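Local atomic coordinates of monosaccharide ABC transporter substrate-binding protein, CUT2 family (Acidothermus cellulolyticus, PDB entry 4RU1), a protein that binds myo-inositol and probably serves as the substrate-binding component of an ABC-type sugar importer. Residues F230-Q235 with Q246-Q251; A238-G243 with V287-V292. All blocks are in the same frame, centred on the assembly; numbering follows the deposited sequence.

Both contacts belong to the lobe whose sheet contains strands 226-230, 248-250 and 285-287, and their centres lie about 10 Å apart. Interaction 1 is wholly buried and reaches the inositol pocket: a strand pairing and aromatic packing on one side, carboxylate, amide, waters and ligand on the other. Interaction 2, about 20 Å from the chain centre, is only partly buried and sets helix 236-241 against the loop after strand 285-287 by apolar contact, with no polar bond between the two segments. Helix 236-241 and strand 248-250 follow one another in the chain, and Phe-232 CZ meets Val-287 CG1 at 3.5 Å, joining the two clusters directly.

Interaction 1 of 2, residues F230-Q235 with Q246-Q251; sequences FDFNTQ and QWAIDQ. With INS (1,2,3,4,5,6-hexahydroxy-cyclohexane), chain M.
Phe-230 and Ile-249 point the same way from neighbouring strands, and the isoleucine methyl CD1 sits over the phenyl face, 3.8 Å from the ring centroid and 18° off its normal, a CH-pi contact. This is the tightly packed part. On the opposite face of the sheet, Phe-232 receives Ala-248 CB over its ring, while Asp-250 CB lies in the ring plane 3.9 Å from CE1. The backbone link is Asp-231 N to Ile-249 O, 2.8 Å with an N-H...O angle of 158°, beside a parallel bridge between Phe-230 and Ile-249. Strands 226-230 and 248-250 are thus parallel neighbours in one sheet of this periplasmic-binding-protein fold, with helix 236-241 between them in sequence, a beta-alpha-beta crossover. At the carboxy ends of these strands the packing gives way to a looser, hydrated polar side facing the ligand. Asp-231 turns CG anti to its own carbonyl carbon (chi1 -56°), which brings OD2 to inositol O1 at 2.6 Å as acceptor. Gln-251 OE1 accepts from O6 at 2.9 Å, and its NE2 is hydrogen-bonded to Glu-256. The carboxylate and amide planes are nearly parallel, yet Asp-231 OD1 and Gln-251 OE1 are both acceptors and do not bond each other. One water donates to OD1 and to Ile-249 O; a second, 3.0 Å from Gln-251 N, accepts from that amide and also lies beside OD1.

Interaction 2 of 2, residues A238-G243 with V287-V292; sequences AEIENG and VDKSNV
Ile-240, in the last turn of helix 236-241, carries most of this contact, packing against Val-292 and the Asp-288 backbone. Its two branches do different work. CG2, set anti to the backbone N by a chi1 of -68°, presses on the backbone at Asp-288 C (3.5 Å) and meets Val-292 CG1 at 4.0 Å. The longer branch ends in CD1, which reaches Val-287 CG1 at 4.2 Å and also approaches Val-292 CG2; the isoleucine and Val-292 side chains lie antiparallel alongside each other. The carbonyl of Ile-240 is flanked by the lysine chain, with Lys-289 CG 3.4 Å from its O. Glu-241 follows at the exposed margin, where its CG methylene crosses Val-292 CG1 obliquely at 4.0 Å, while Lys-289 runs its bent aliphatic chain past Glu-241 O. The helix then closes at Gly-243, where a positive phi (85°) and two bonds back into the last turn make a Schellman motif; the bond from Gly-243 N to Ile-240 O is weak.

Facing this helix end, the loop leading from strand 285-287 to helix 293-300 holds its own shape. Asp-288 OD1 accepts from Ser-290 N, an Asx turn, and from Ser-290 OG through its syn lone pair. Asn-291 OD1 in turn accepts from Asp-288 N at 2.8 Å, with an N-H...O angle of 163°, and the other Asp-288 oxygen, OD2, forms a salt bridge to Arg-137. Since the directional bonds run within a segment or to residues outside both, the fit of helix to loop depends on shape, with Ile-240 set among the two valines, the Asp-288 backbone and the aliphatic part of Lys-289.

Interaction 1 of 2, residues F230-Q235 with Q246-Q251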
ATOM      1  N   PHE A 230      -3.734   8.458  -1.713  1.00 12.45           N
ATOM      2  CA  PHE A 230      -3.900   7.194  -1.043  1.00 11.00           C
ATOM      3  C   PHE A 230      -3.195   7.280   0.303  1.00 13.60           C
ATOM      4  O   PHE A 230      -2.033   7.817   0.373  1.00 14.21           O
ATOM      5  CB  PHE A 230      -3.321   6.067  -1.911  1.00 14.29           C
ATOM      6  CG  PHE A 230      -4.118   5.732  -3.110  1.00 13.73           C
ATOM      7  CD1 PHE A 230      -4.187   6.558  -4.221  1.00 15.41           C
ATOM      8  CD2 PHE A 230      -4.811   4.561  -3.147  1.00 13.72           C
ATOM      9  CE1 PHE A 230      -4.950   6.211  -5.293  1.00 14.92           C
ATOM     10  CE2 PHE A 230      -5.598   4.220  -4.200  1.00 13.25           C
ATOM     11  CZ  PHE A 230      -5.663   5.009  -5.308  1.00 18.12           C
ATOM     12  N   ASP A 231      -3.809   6.717   1.361  1.00 13.30           N
ATOM     13  CA  ASP A 231      -3.211   6.467   2.702  1.00 12.68           C
ATOM     14  C   ASP A 231      -3.220   7.662   3.616  1.00 15.26           C
ATOM     15  O   ASP A 231      -3.314   8.823   3.226  1.00 16.18           O
ATOM     16  CB  ASP A 231      -1.731   5.981   2.587  1.00 13.65           C
ATOM     17  CG  ASP A 231      -1.554   4.748   1.737  1.00 15.86           C
ATOM     18  OD1 ASP A 231      -2.466   3.890   1.667  1.00 15.63           O
ATOM     19  OD2 ASP A 231      -0.466   4.592   1.136  1.00 14.39           O
ATOM     20  N   PHE A 232      -3.006   7.342   4.885  1.00 14.68           N
ATOM     21  CA  PHE A 232      -2.813   8.325   5.922  1.00 14.59           C
ATOM     22  C   PHE A 232      -1.375   8.339   6.388  1.00 14.17           C
ATOM     23  O   PHE A 232      -0.726   7.317   6.344  1.00 19.12           O
ATOM     24  CB  PHE A 232      -3.702   7.970   7.146  1.00 23.74           C
ATOM     25  CG  PHE A 232      -5.149   8.302   6.966  1.00 22.62           C
ATOM     26  CD1 PHE A 232      -5.996   7.496   6.242  1.00 29.01           C
ATOM     27  CD2 PHE A 232      -5.625   9.501   7.429  1.00 21.40           C
ATOM     28  CE1 PHE A 232      -7.341   7.835   6.084  1.00 35.13           C
ATOM     29  CE2 PHE A 232      -6.961   9.886   7.232  1.00 24.15           C
ATOM     30  CZ  PHE A 232      -7.807   9.041   6.568  1.00 31.52           C
ATOM     31  N   ASN A 233      -0.917   9.486   6.869  1.00 23.30           N
ATOM     32  CA  ASN A 233       0.152   9.567   7.873  1.00 19.07           C
ATOM     33  C   ASN A 233      -0.311  10.555   8.951  1.00 20.80           C
ATOM     34  O   ASN A 233      -1.491  10.964   8.945  1.00 22.08           O
ATOM     35  CB  ASN A 233       1.489   9.986   7.228  1.00 20.09           C
ATOM     36  CG  ASN A 233       1.509  11.425   6.776  1.00 27.32           C
ATOM     37  OD1 ASN A 233       0.535  12.165   6.895  1.00 20.36           O
ATOM     38  ND2 ASN A 233       2.622  11.814   6.186  1.00 27.69           N
ATOM     39  N   THR A 234       0.595  10.945   9.829  1.00 21.82           N
ATOM     40  CA  THR A 234       0.222  11.707  10.981  1.00 22.56           C
ATOM     41  C   THR A 234      -0.333  13.070  10.561  1.00 23.59           C
ATOM     42  O   THR A 234      -1.118  13.690  11.305  1.00 22.96           O
ATOM     43  CB  THR A 234       1.395  11.908  11.977  1.00 25.80           C
ATOM     44  OG1 THR A 234       2.510  12.540  11.345  1.00 26.98           O
ATOM     45  CG2 THR A 234       1.866  10.592  12.503  1.00 23.39           C
ATOM     46  N   GLN A 235       0.071  13.529   9.349  1.00 17.11           N
ATOM     47  CA  GLN A 235      -0.293  14.856   8.871  1.00 18.58           C
ATOM     48  C   GLN A 235      -1.610  14.954   8.084  1.00 17.75           C
ATOM     49  O   GLN A 235      -2.183  16.020   7.927  1.00 20.71           O
ATOM     50  CB  GLN A 235       0.849  15.400   8.005  1.00 22.26           C
ATOM     51  CG  GLN A 235       2.140  15.627   8.790  1.00 25.64           C
ATOM     52  CD  GLN A 235       3.313  15.829   7.872  1.00 41.74           C
ATOM     53  OE1 GLN A 235       3.818  16.936   7.708  1.00 58.34           O
ATOM     54  NE2 GLN A 235       3.735  14.760   7.244  1.00 27.18           N
ATOM     55  N   GLN A 246      -8.123  16.885  -0.697  1.00 14.37           N
ATOM     56  CA  GLN A 246      -9.539  16.633  -0.965  1.00 16.99           C
ATOM     57  C   GLN A 246     -10.072  15.417  -0.228  1.00 24.75           C
ATOM     58  O   GLN A 246     -11.181  15.438   0.275  1.00 17.90           O
ATOM     59  CB  GLN A 246      -9.805  16.513  -2.465  1.00 18.10           C
ATOM     60  CG  GLN A 246      -9.291  17.671  -3.322  1.00 17.38           C
ATOM     61  CD  GLN A 246      -9.861  18.964  -2.849  1.00 16.66           C
ATOM     62  OE1 GLN A 246      -9.174  19.834  -2.191  1.00 22.76           O
ATOM     63  NE2 GLN A 246     -11.122  19.099  -3.119  1.00 18.25           N
ATOM     64  N   TRP A 247      -9.274  14.356  -0.180  1.00 15.89           N
ATOM     65  CA  TRP A 247      -9.674  13.114   0.419  1.00 19.65           C
ATOM     66  C   TRP A 247      -8.455  12.228   0.468  1.00 16.50           C
ATOM     67  O   TRP A 247      -7.451  12.533  -0.178  1.00 15.43           O
ATOM     68  CB  TRP A 247     -10.826  12.452  -0.343  1.00 14.17           C
ATOM     69  CG  TRP A 247     -10.730  12.520  -1.827  1.00 16.35           C
ATOM     70  CD1 TRP A 247     -11.448  13.355  -2.635  1.00 19.51           C
ATOM     71  CD2 TRP A 247      -9.955  11.676  -2.721  1.00 17.87           C
ATOM     72  NE1 TRP A 247     -11.177  13.108  -3.944  1.00 18.63           N
ATOM     73  CE2 TRP A 247     -10.229  12.110  -4.045  1.00 25.28           C
ATOM     74  CE3 TRP A 247      -8.993  10.666  -2.530  1.00 18.69           C
ATOM     75  CZ2 TRP A 247      -9.609  11.518  -5.184  1.00 20.14           C
ATOM     76  CZ3 TRP A 247      -8.368  10.096  -3.697  1.00 15.21           C
ATOM     77  CH2 TRP A 247      -8.708  10.522  -4.983  1.00 19.51           C
ATOM     78  N   ALA A 248      -8.551  11.152   1.252  1.00 15.79           N
ATOM     79  CA  ALA A 248      -7.491  10.103   1.354  1.00 13.99           C
ATOM     80  C   ALA A 248      -8.217   8.799   1.289  1.00 13.17           C
ATOM     81  O   ALA A 248      -9.276   8.641   1.894  1.00 15.12           O
ATOM     82  CB  ALA A 248      -6.714  10.211   2.632  1.00 17.29           C
ATOM     83  N   ILE A 249      -7.660   7.852   0.576  1.00 12.33           N
ATOM     84  CA  ILE A 249      -8.184   6.506   0.475  1.00 12.15           C
ATOM     85  C   ILE A 249      -7.472   5.618   1.484  1.00 13.81           C
ATOM     86  O   ILE A 249      -6.247   5.425   1.401  1.00 14.18           O
ATOM     87  CB  ILE A 249      -8.023   5.923  -0.932  1.00 13.49           C
ATOM     88  CG1 ILE A 249      -8.773   6.807  -1.972  1.00 16.47           C
ATOM     89  CG2 ILE A 249      -8.454   4.502  -0.965  1.00 12.11           C
ATOM     90  CD1 ILE A 249      -8.475   6.464  -3.420  1.00 18.75           C
ATOM     91  N   ASP A 250      -8.216   5.052   2.414  1.00 12.88           N
ATOM     92  CA  ASP A 250      -7.661   4.197   3.444  1.00 16.63           C
ATOM     93  C   ASP A 250      -7.735   2.728   2.999  1.00 12.46           C
ATOM     94  O   ASP A 250      -8.807   2.266   2.586  1.00 14.52           O
ATOM     95  CB  ASP A 250      -8.512   4.402   4.691  1.00 16.24           C
ATOM     96  CG  ASP A 250      -7.960   3.770   5.933  1.00 14.69           C
ATOM     97  OD1 ASP A 250      -6.813   3.202   6.009  1.00 14.58           O
ATOM     98  OD2 ASP A 250      -8.734   3.847   6.910  1.00 20.26           O
ATOM     99  N   GLN A 251      -6.575   2.087   3.063  1.00 10.54           N
ATOM    100  CA  GLN A 251      -6.415   0.649   2.836  1.00 13.77           C
ATOM    101  C   GLN A 251      -6.189  -0.157   4.096  1.00 11.36           C
ATOM    102  O   GLN A 251      -6.006  -1.389   4.037  1.00 12.60           O
ATOM    103  CB  GLN A 251      -5.294   0.310   1.832  1.00 11.63           C
ATOM    104  CG  GLN A 251      -3.901   0.618   2.352  1.00 13.93           C
ATOM    105  CD  GLN A 251      -2.778   0.186   1.403  1.00 13.55           C
ATOM    106  OE1 GLN A 251      -1.944   1.019   0.941  1.00 16.74           O
ATOM    107  NE2 GLN A 251      -2.706  -1.101   1.165  1.00 10.71           N
TER
HETATM  108  C1  INS M 401       1.157   2.201  -0.332  1.00 11.78           C
HETATM  109  C2  INS M 401       2.308   3.177  -0.526  1.00 20.58           C
HETATM  110  C3  INS M 401       3.627   2.457  -0.242  1.00 15.87           C
HETATM  111  C4  INS M 401       3.775   1.158  -1.002  1.00 13.86           C
HETATM  112  C5  INS M 401       2.648   0.216  -0.724  1.00 10.17           C
HETATM  113  C6  INS M 401       1.297   0.826  -0.983  1.00 14.39           C
HETATM  114  O1  INS M 401      -0.118   2.782  -0.643  1.00 13.76           O
HETATM  115  O2  INS M 401       2.304   3.511  -1.924  1.00 20.99           O
HETATM  116  O3  INS M 401       4.664   3.376  -0.639  1.00 19.61           O
HETATM  117  O4  INS M 401       5.040   0.522  -0.689  1.00 17.88           O
HETATM  118  O5  INS M 401       2.711  -0.976  -1.538  1.00 13.46           O
HETATM  119  O6  INS M 401       0.223  -0.073  -0.581  1.00 14.59           O
HETATM  120  O   HOH W   1      -4.851   3.323   0.146  1.00 14.27           O
HETATM  121  O   HOH W   2      -4.116   3.523   4.025  1.00 15.59           O

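Interaction 2 of 2, residues A238-G243 with V287-V292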
ATOM      1  N   ALA A 238      -5.323  16.544   9.563  1.00 21.54           N
ATOM      2  CA  ALA A 238      -5.318  18.032   9.527  1.00 20.90           C
ATOM      3  C   ALA A 238      -5.477  18.590   8.149  1.00 26.00           C
ATOM      4  O   ALA A 238      -6.219  19.581   7.921  1.00 22.26           O
ATOM      5  CB  ALA A 238      -4.045  18.556  10.130  1.00 23.15           C
ATOM      6  N   GLU A 239      -4.756  17.962   7.219  1.00 21.00           N
ATOM      7  CA  GLU A 239      -4.796  18.346   5.818  1.00 24.12           C
ATOM      8  C   GLU A 239      -6.167  18.200   5.196  1.00 18.50           C
ATOM      9  O   GLU A 239      -6.588  19.032   4.392  1.00 19.19           O
ATOM     10  CB  GLU A 239      -3.687  17.607   5.017  1.00 19.78           C
ATOM     11  CG  GLU A 239      -2.354  18.168   5.410  1.00 18.09           C
ATOM     12  CD  GLU A 239      -1.188  17.286   5.097  1.00 19.95           C
ATOM     13  OE1 GLU A 239      -1.324  16.087   4.740  1.00 17.86           O
ATOM     14  OE2 GLU A 239      -0.081  17.777   5.286  1.00 20.19           O
ATOM     15  N   ILE A 240      -6.900  17.152   5.518  1.00 20.60           N
ATOM     16  CA  ILE A 240      -8.296  17.027   5.078  1.00 19.77           C
ATOM     17  C   ILE A 240      -9.187  18.096   5.744  1.00 23.51           C
ATOM     18  O   ILE A 240      -9.933  18.769   5.102  1.00 21.16           O
ATOM     19  CB  ILE A 240      -8.841  15.619   5.424  1.00 19.27           C
ATOM     20  CG1 ILE A 240      -8.138  14.543   4.566  1.00 23.59           C
ATOM     21  CG2 ILE A 240     -10.304  15.489   5.188  1.00 21.69           C
ATOM     22  CD1 ILE A 240      -8.316  13.113   5.043  1.00 19.60           C
ATOM     23  N   GLU A 241      -9.034  18.272   7.035  1.00 28.17           N
ATOM     24  CA  GLU A 241      -9.790  19.320   7.768  1.00 29.80           C
ATOM     25  C   GLU A 241      -9.624  20.754   7.211  1.00 37.58           C
ATOM     26  O   GLU A 241     -10.608  21.490   7.048  1.00 29.76           O
ATOM     27  CB  GLU A 241      -9.375  19.270   9.256  1.00 21.46           C
ATOM     28  CG  GLU A 241      -9.777  18.002  10.037  1.00 30.25           C
ATOM     29  CD  GLU A 241      -8.881  17.670  11.231  1.00 54.76           C
ATOM     30  OE1 GLU A 241      -8.229  18.592  11.781  1.00 42.02           O
ATOM     31  OE2 GLU A 241      -8.827  16.472  11.629  1.00 35.35           O
ATOM     32  N   ASN A 242      -8.394  21.134   6.889  1.00 23.98           N
ATOM     33  CA  ASN A 242      -8.089  22.490   6.399  1.00 26.23           C
ATOM     34  C   ASN A 242      -8.150  22.658   4.848  1.00 27.98           C
ATOM     35  O   ASN A 242      -7.848  23.741   4.324  1.00 27.96           O
ATOM     36  CB  ASN A 242      -6.767  23.020   6.958  1.00 26.47           C
ATOM     37  CG  ASN A 242      -5.555  22.235   6.508  1.00 28.78           C
ATOM     38  OD1 ASN A 242      -5.557  21.591   5.456  1.00 29.74           O
ATOM     39  ND2 ASN A 242      -4.507  22.281   7.298  1.00 35.62           N
ATOM     40  N   GLY A 243      -8.528  21.600   4.130  1.00 23.36           N
ATOM     41  CA  GLY A 243      -8.669  21.705   2.684  1.00 20.60           C
ATOM     42  C   GLY A 243      -7.370  21.498   1.856  1.00 19.40           C
ATOM     43  O   GLY A 243      -7.443  21.643   0.633  1.00 21.92           O
ATOM     44  N   VAL A 287     -11.910   8.834   2.922  1.00 14.60           N
ATOM     45  CA  VAL A 287     -12.055   9.653   4.091  1.00 15.38           C
ATOM     46  C   VAL A 287     -11.946  11.096   3.617  1.00 16.95           C
ATOM     47  O   VAL A 287     -11.052  11.462   2.871  1.00 15.12           O
ATOM     48  CB  VAL A 287     -10.953   9.352   5.111  1.00 14.42           C
ATOM     49  CG1 VAL A 287     -11.053  10.239   6.332  1.00 17.21           C
ATOM     50  CG2 VAL A 287     -11.046   7.891   5.570  1.00 14.67           C
ATOM     51  N   ASP A 288     -12.929  11.912   4.039  1.00 18.98           N
ATOM     52  CA  ASP A 288     -13.044  13.342   3.616  1.00 20.09           C
ATOM     53  C   ASP A 288     -13.478  14.142   4.852  1.00 20.05           C
ATOM     54  O   ASP A 288     -13.391  13.617   5.972  1.00 19.55           O
ATOM     55  CB  ASP A 288     -13.972  13.465   2.412  1.00 20.27           C
ATOM     56  CG  ASP A 288     -15.387  12.989   2.709  1.00 19.15           C
ATOM     57  OD1 ASP A 288     -15.765  13.009   3.917  1.00 21.75           O
ATOM     58  OD2 ASP A 288     -16.090  12.597   1.752  1.00 24.14           O
ATOM     59  N   LYS A 289     -13.861  15.395   4.652  1.00 19.81           N
ATOM     60  CA  LYS A 289     -14.180  16.268   5.783  1.00 20.00           C
ATOM     61  C   LYS A 289     -15.339  15.731   6.598  1.00 16.97           C
ATOM     62  O   LYS A 289     -15.352  15.935   7.838  1.00 24.35           O
ATOM     63  CB  LYS A 289     -14.498  17.697   5.322  1.00 22.50           C
ATOM     64  CG  LYS A 289     -13.289  18.560   5.223  1.00 23.09           C
ATOM     65  CD  LYS A 289     -13.661  19.999   4.851  1.00 34.20           C
ATOM     66  CE  LYS A 289     -14.306  20.734   6.020  1.00 94.87           C
ATOM     67  NZ  LYS A 289     -14.303  22.211   5.831  1.00 98.92           N
ATOM     68  N   SER A 290     -16.209  14.950   5.980  1.00 21.88           N
ATOM     69  CA  SER A 290     -17.391  14.422   6.653  1.00 25.80           C
ATOM     70  C   SER A 290     -17.119  13.286   7.669  1.00 31.07           C
ATOM     71  O   SER A 290     -17.916  13.050   8.593  1.00 25.17           O
ATOM     72  CB  SER A 290     -18.411  13.996   5.578  1.00 26.47           C
ATOM     73  OG  SER A 290     -18.205  12.659   5.102  1.00 27.57           O
ATOM     74  N   ASN A 291     -16.027  12.552   7.504  1.00 21.55           N
ATOM     75  CA  ASN A 291     -15.752  11.406   8.362  1.00 21.40           C
ATOM     76  C   ASN A 291     -14.332  11.281   8.953  1.00 26.04           C
ATOM     77  O   ASN A 291     -13.956  10.283   9.595  1.00 26.90           O
ATOM     78  CB  ASN A 291     -16.122  10.118   7.618  1.00 23.47           C
ATOM     79  CG  ASN A 291     -15.373   9.956   6.295  1.00 21.41           C
ATOM     80  OD1 ASN A 291     -14.419  10.664   6.052  1.00 21.61           O
ATOM     81  ND2 ASN A 291     -15.864   9.116   5.442  1.00 20.11           N
ATOM     82  N   VAL A 292     -13.511  12.290   8.715  1.00 19.88           N
ATOM     83  CA  VAL A 292     -12.144  12.273   9.191  1.00 19.85           C
ATOM     84  C   VAL A 292     -11.966  12.277  10.707  1.00 20.76           C
ATOM     85  O   VAL A 292     -11.023  11.697  11.200  1.00 21.83           O
ATOM     86  CB  VAL A 292     -11.292  13.365   8.493  1.00 21.14           C
ATOM     87  CG1 VAL A 292     -11.795  14.773   8.795  1.00 18.20           C
ATOM     88  CG2 VAL A 292      -9.788  13.172   8.772  1.00 22.09           C
TER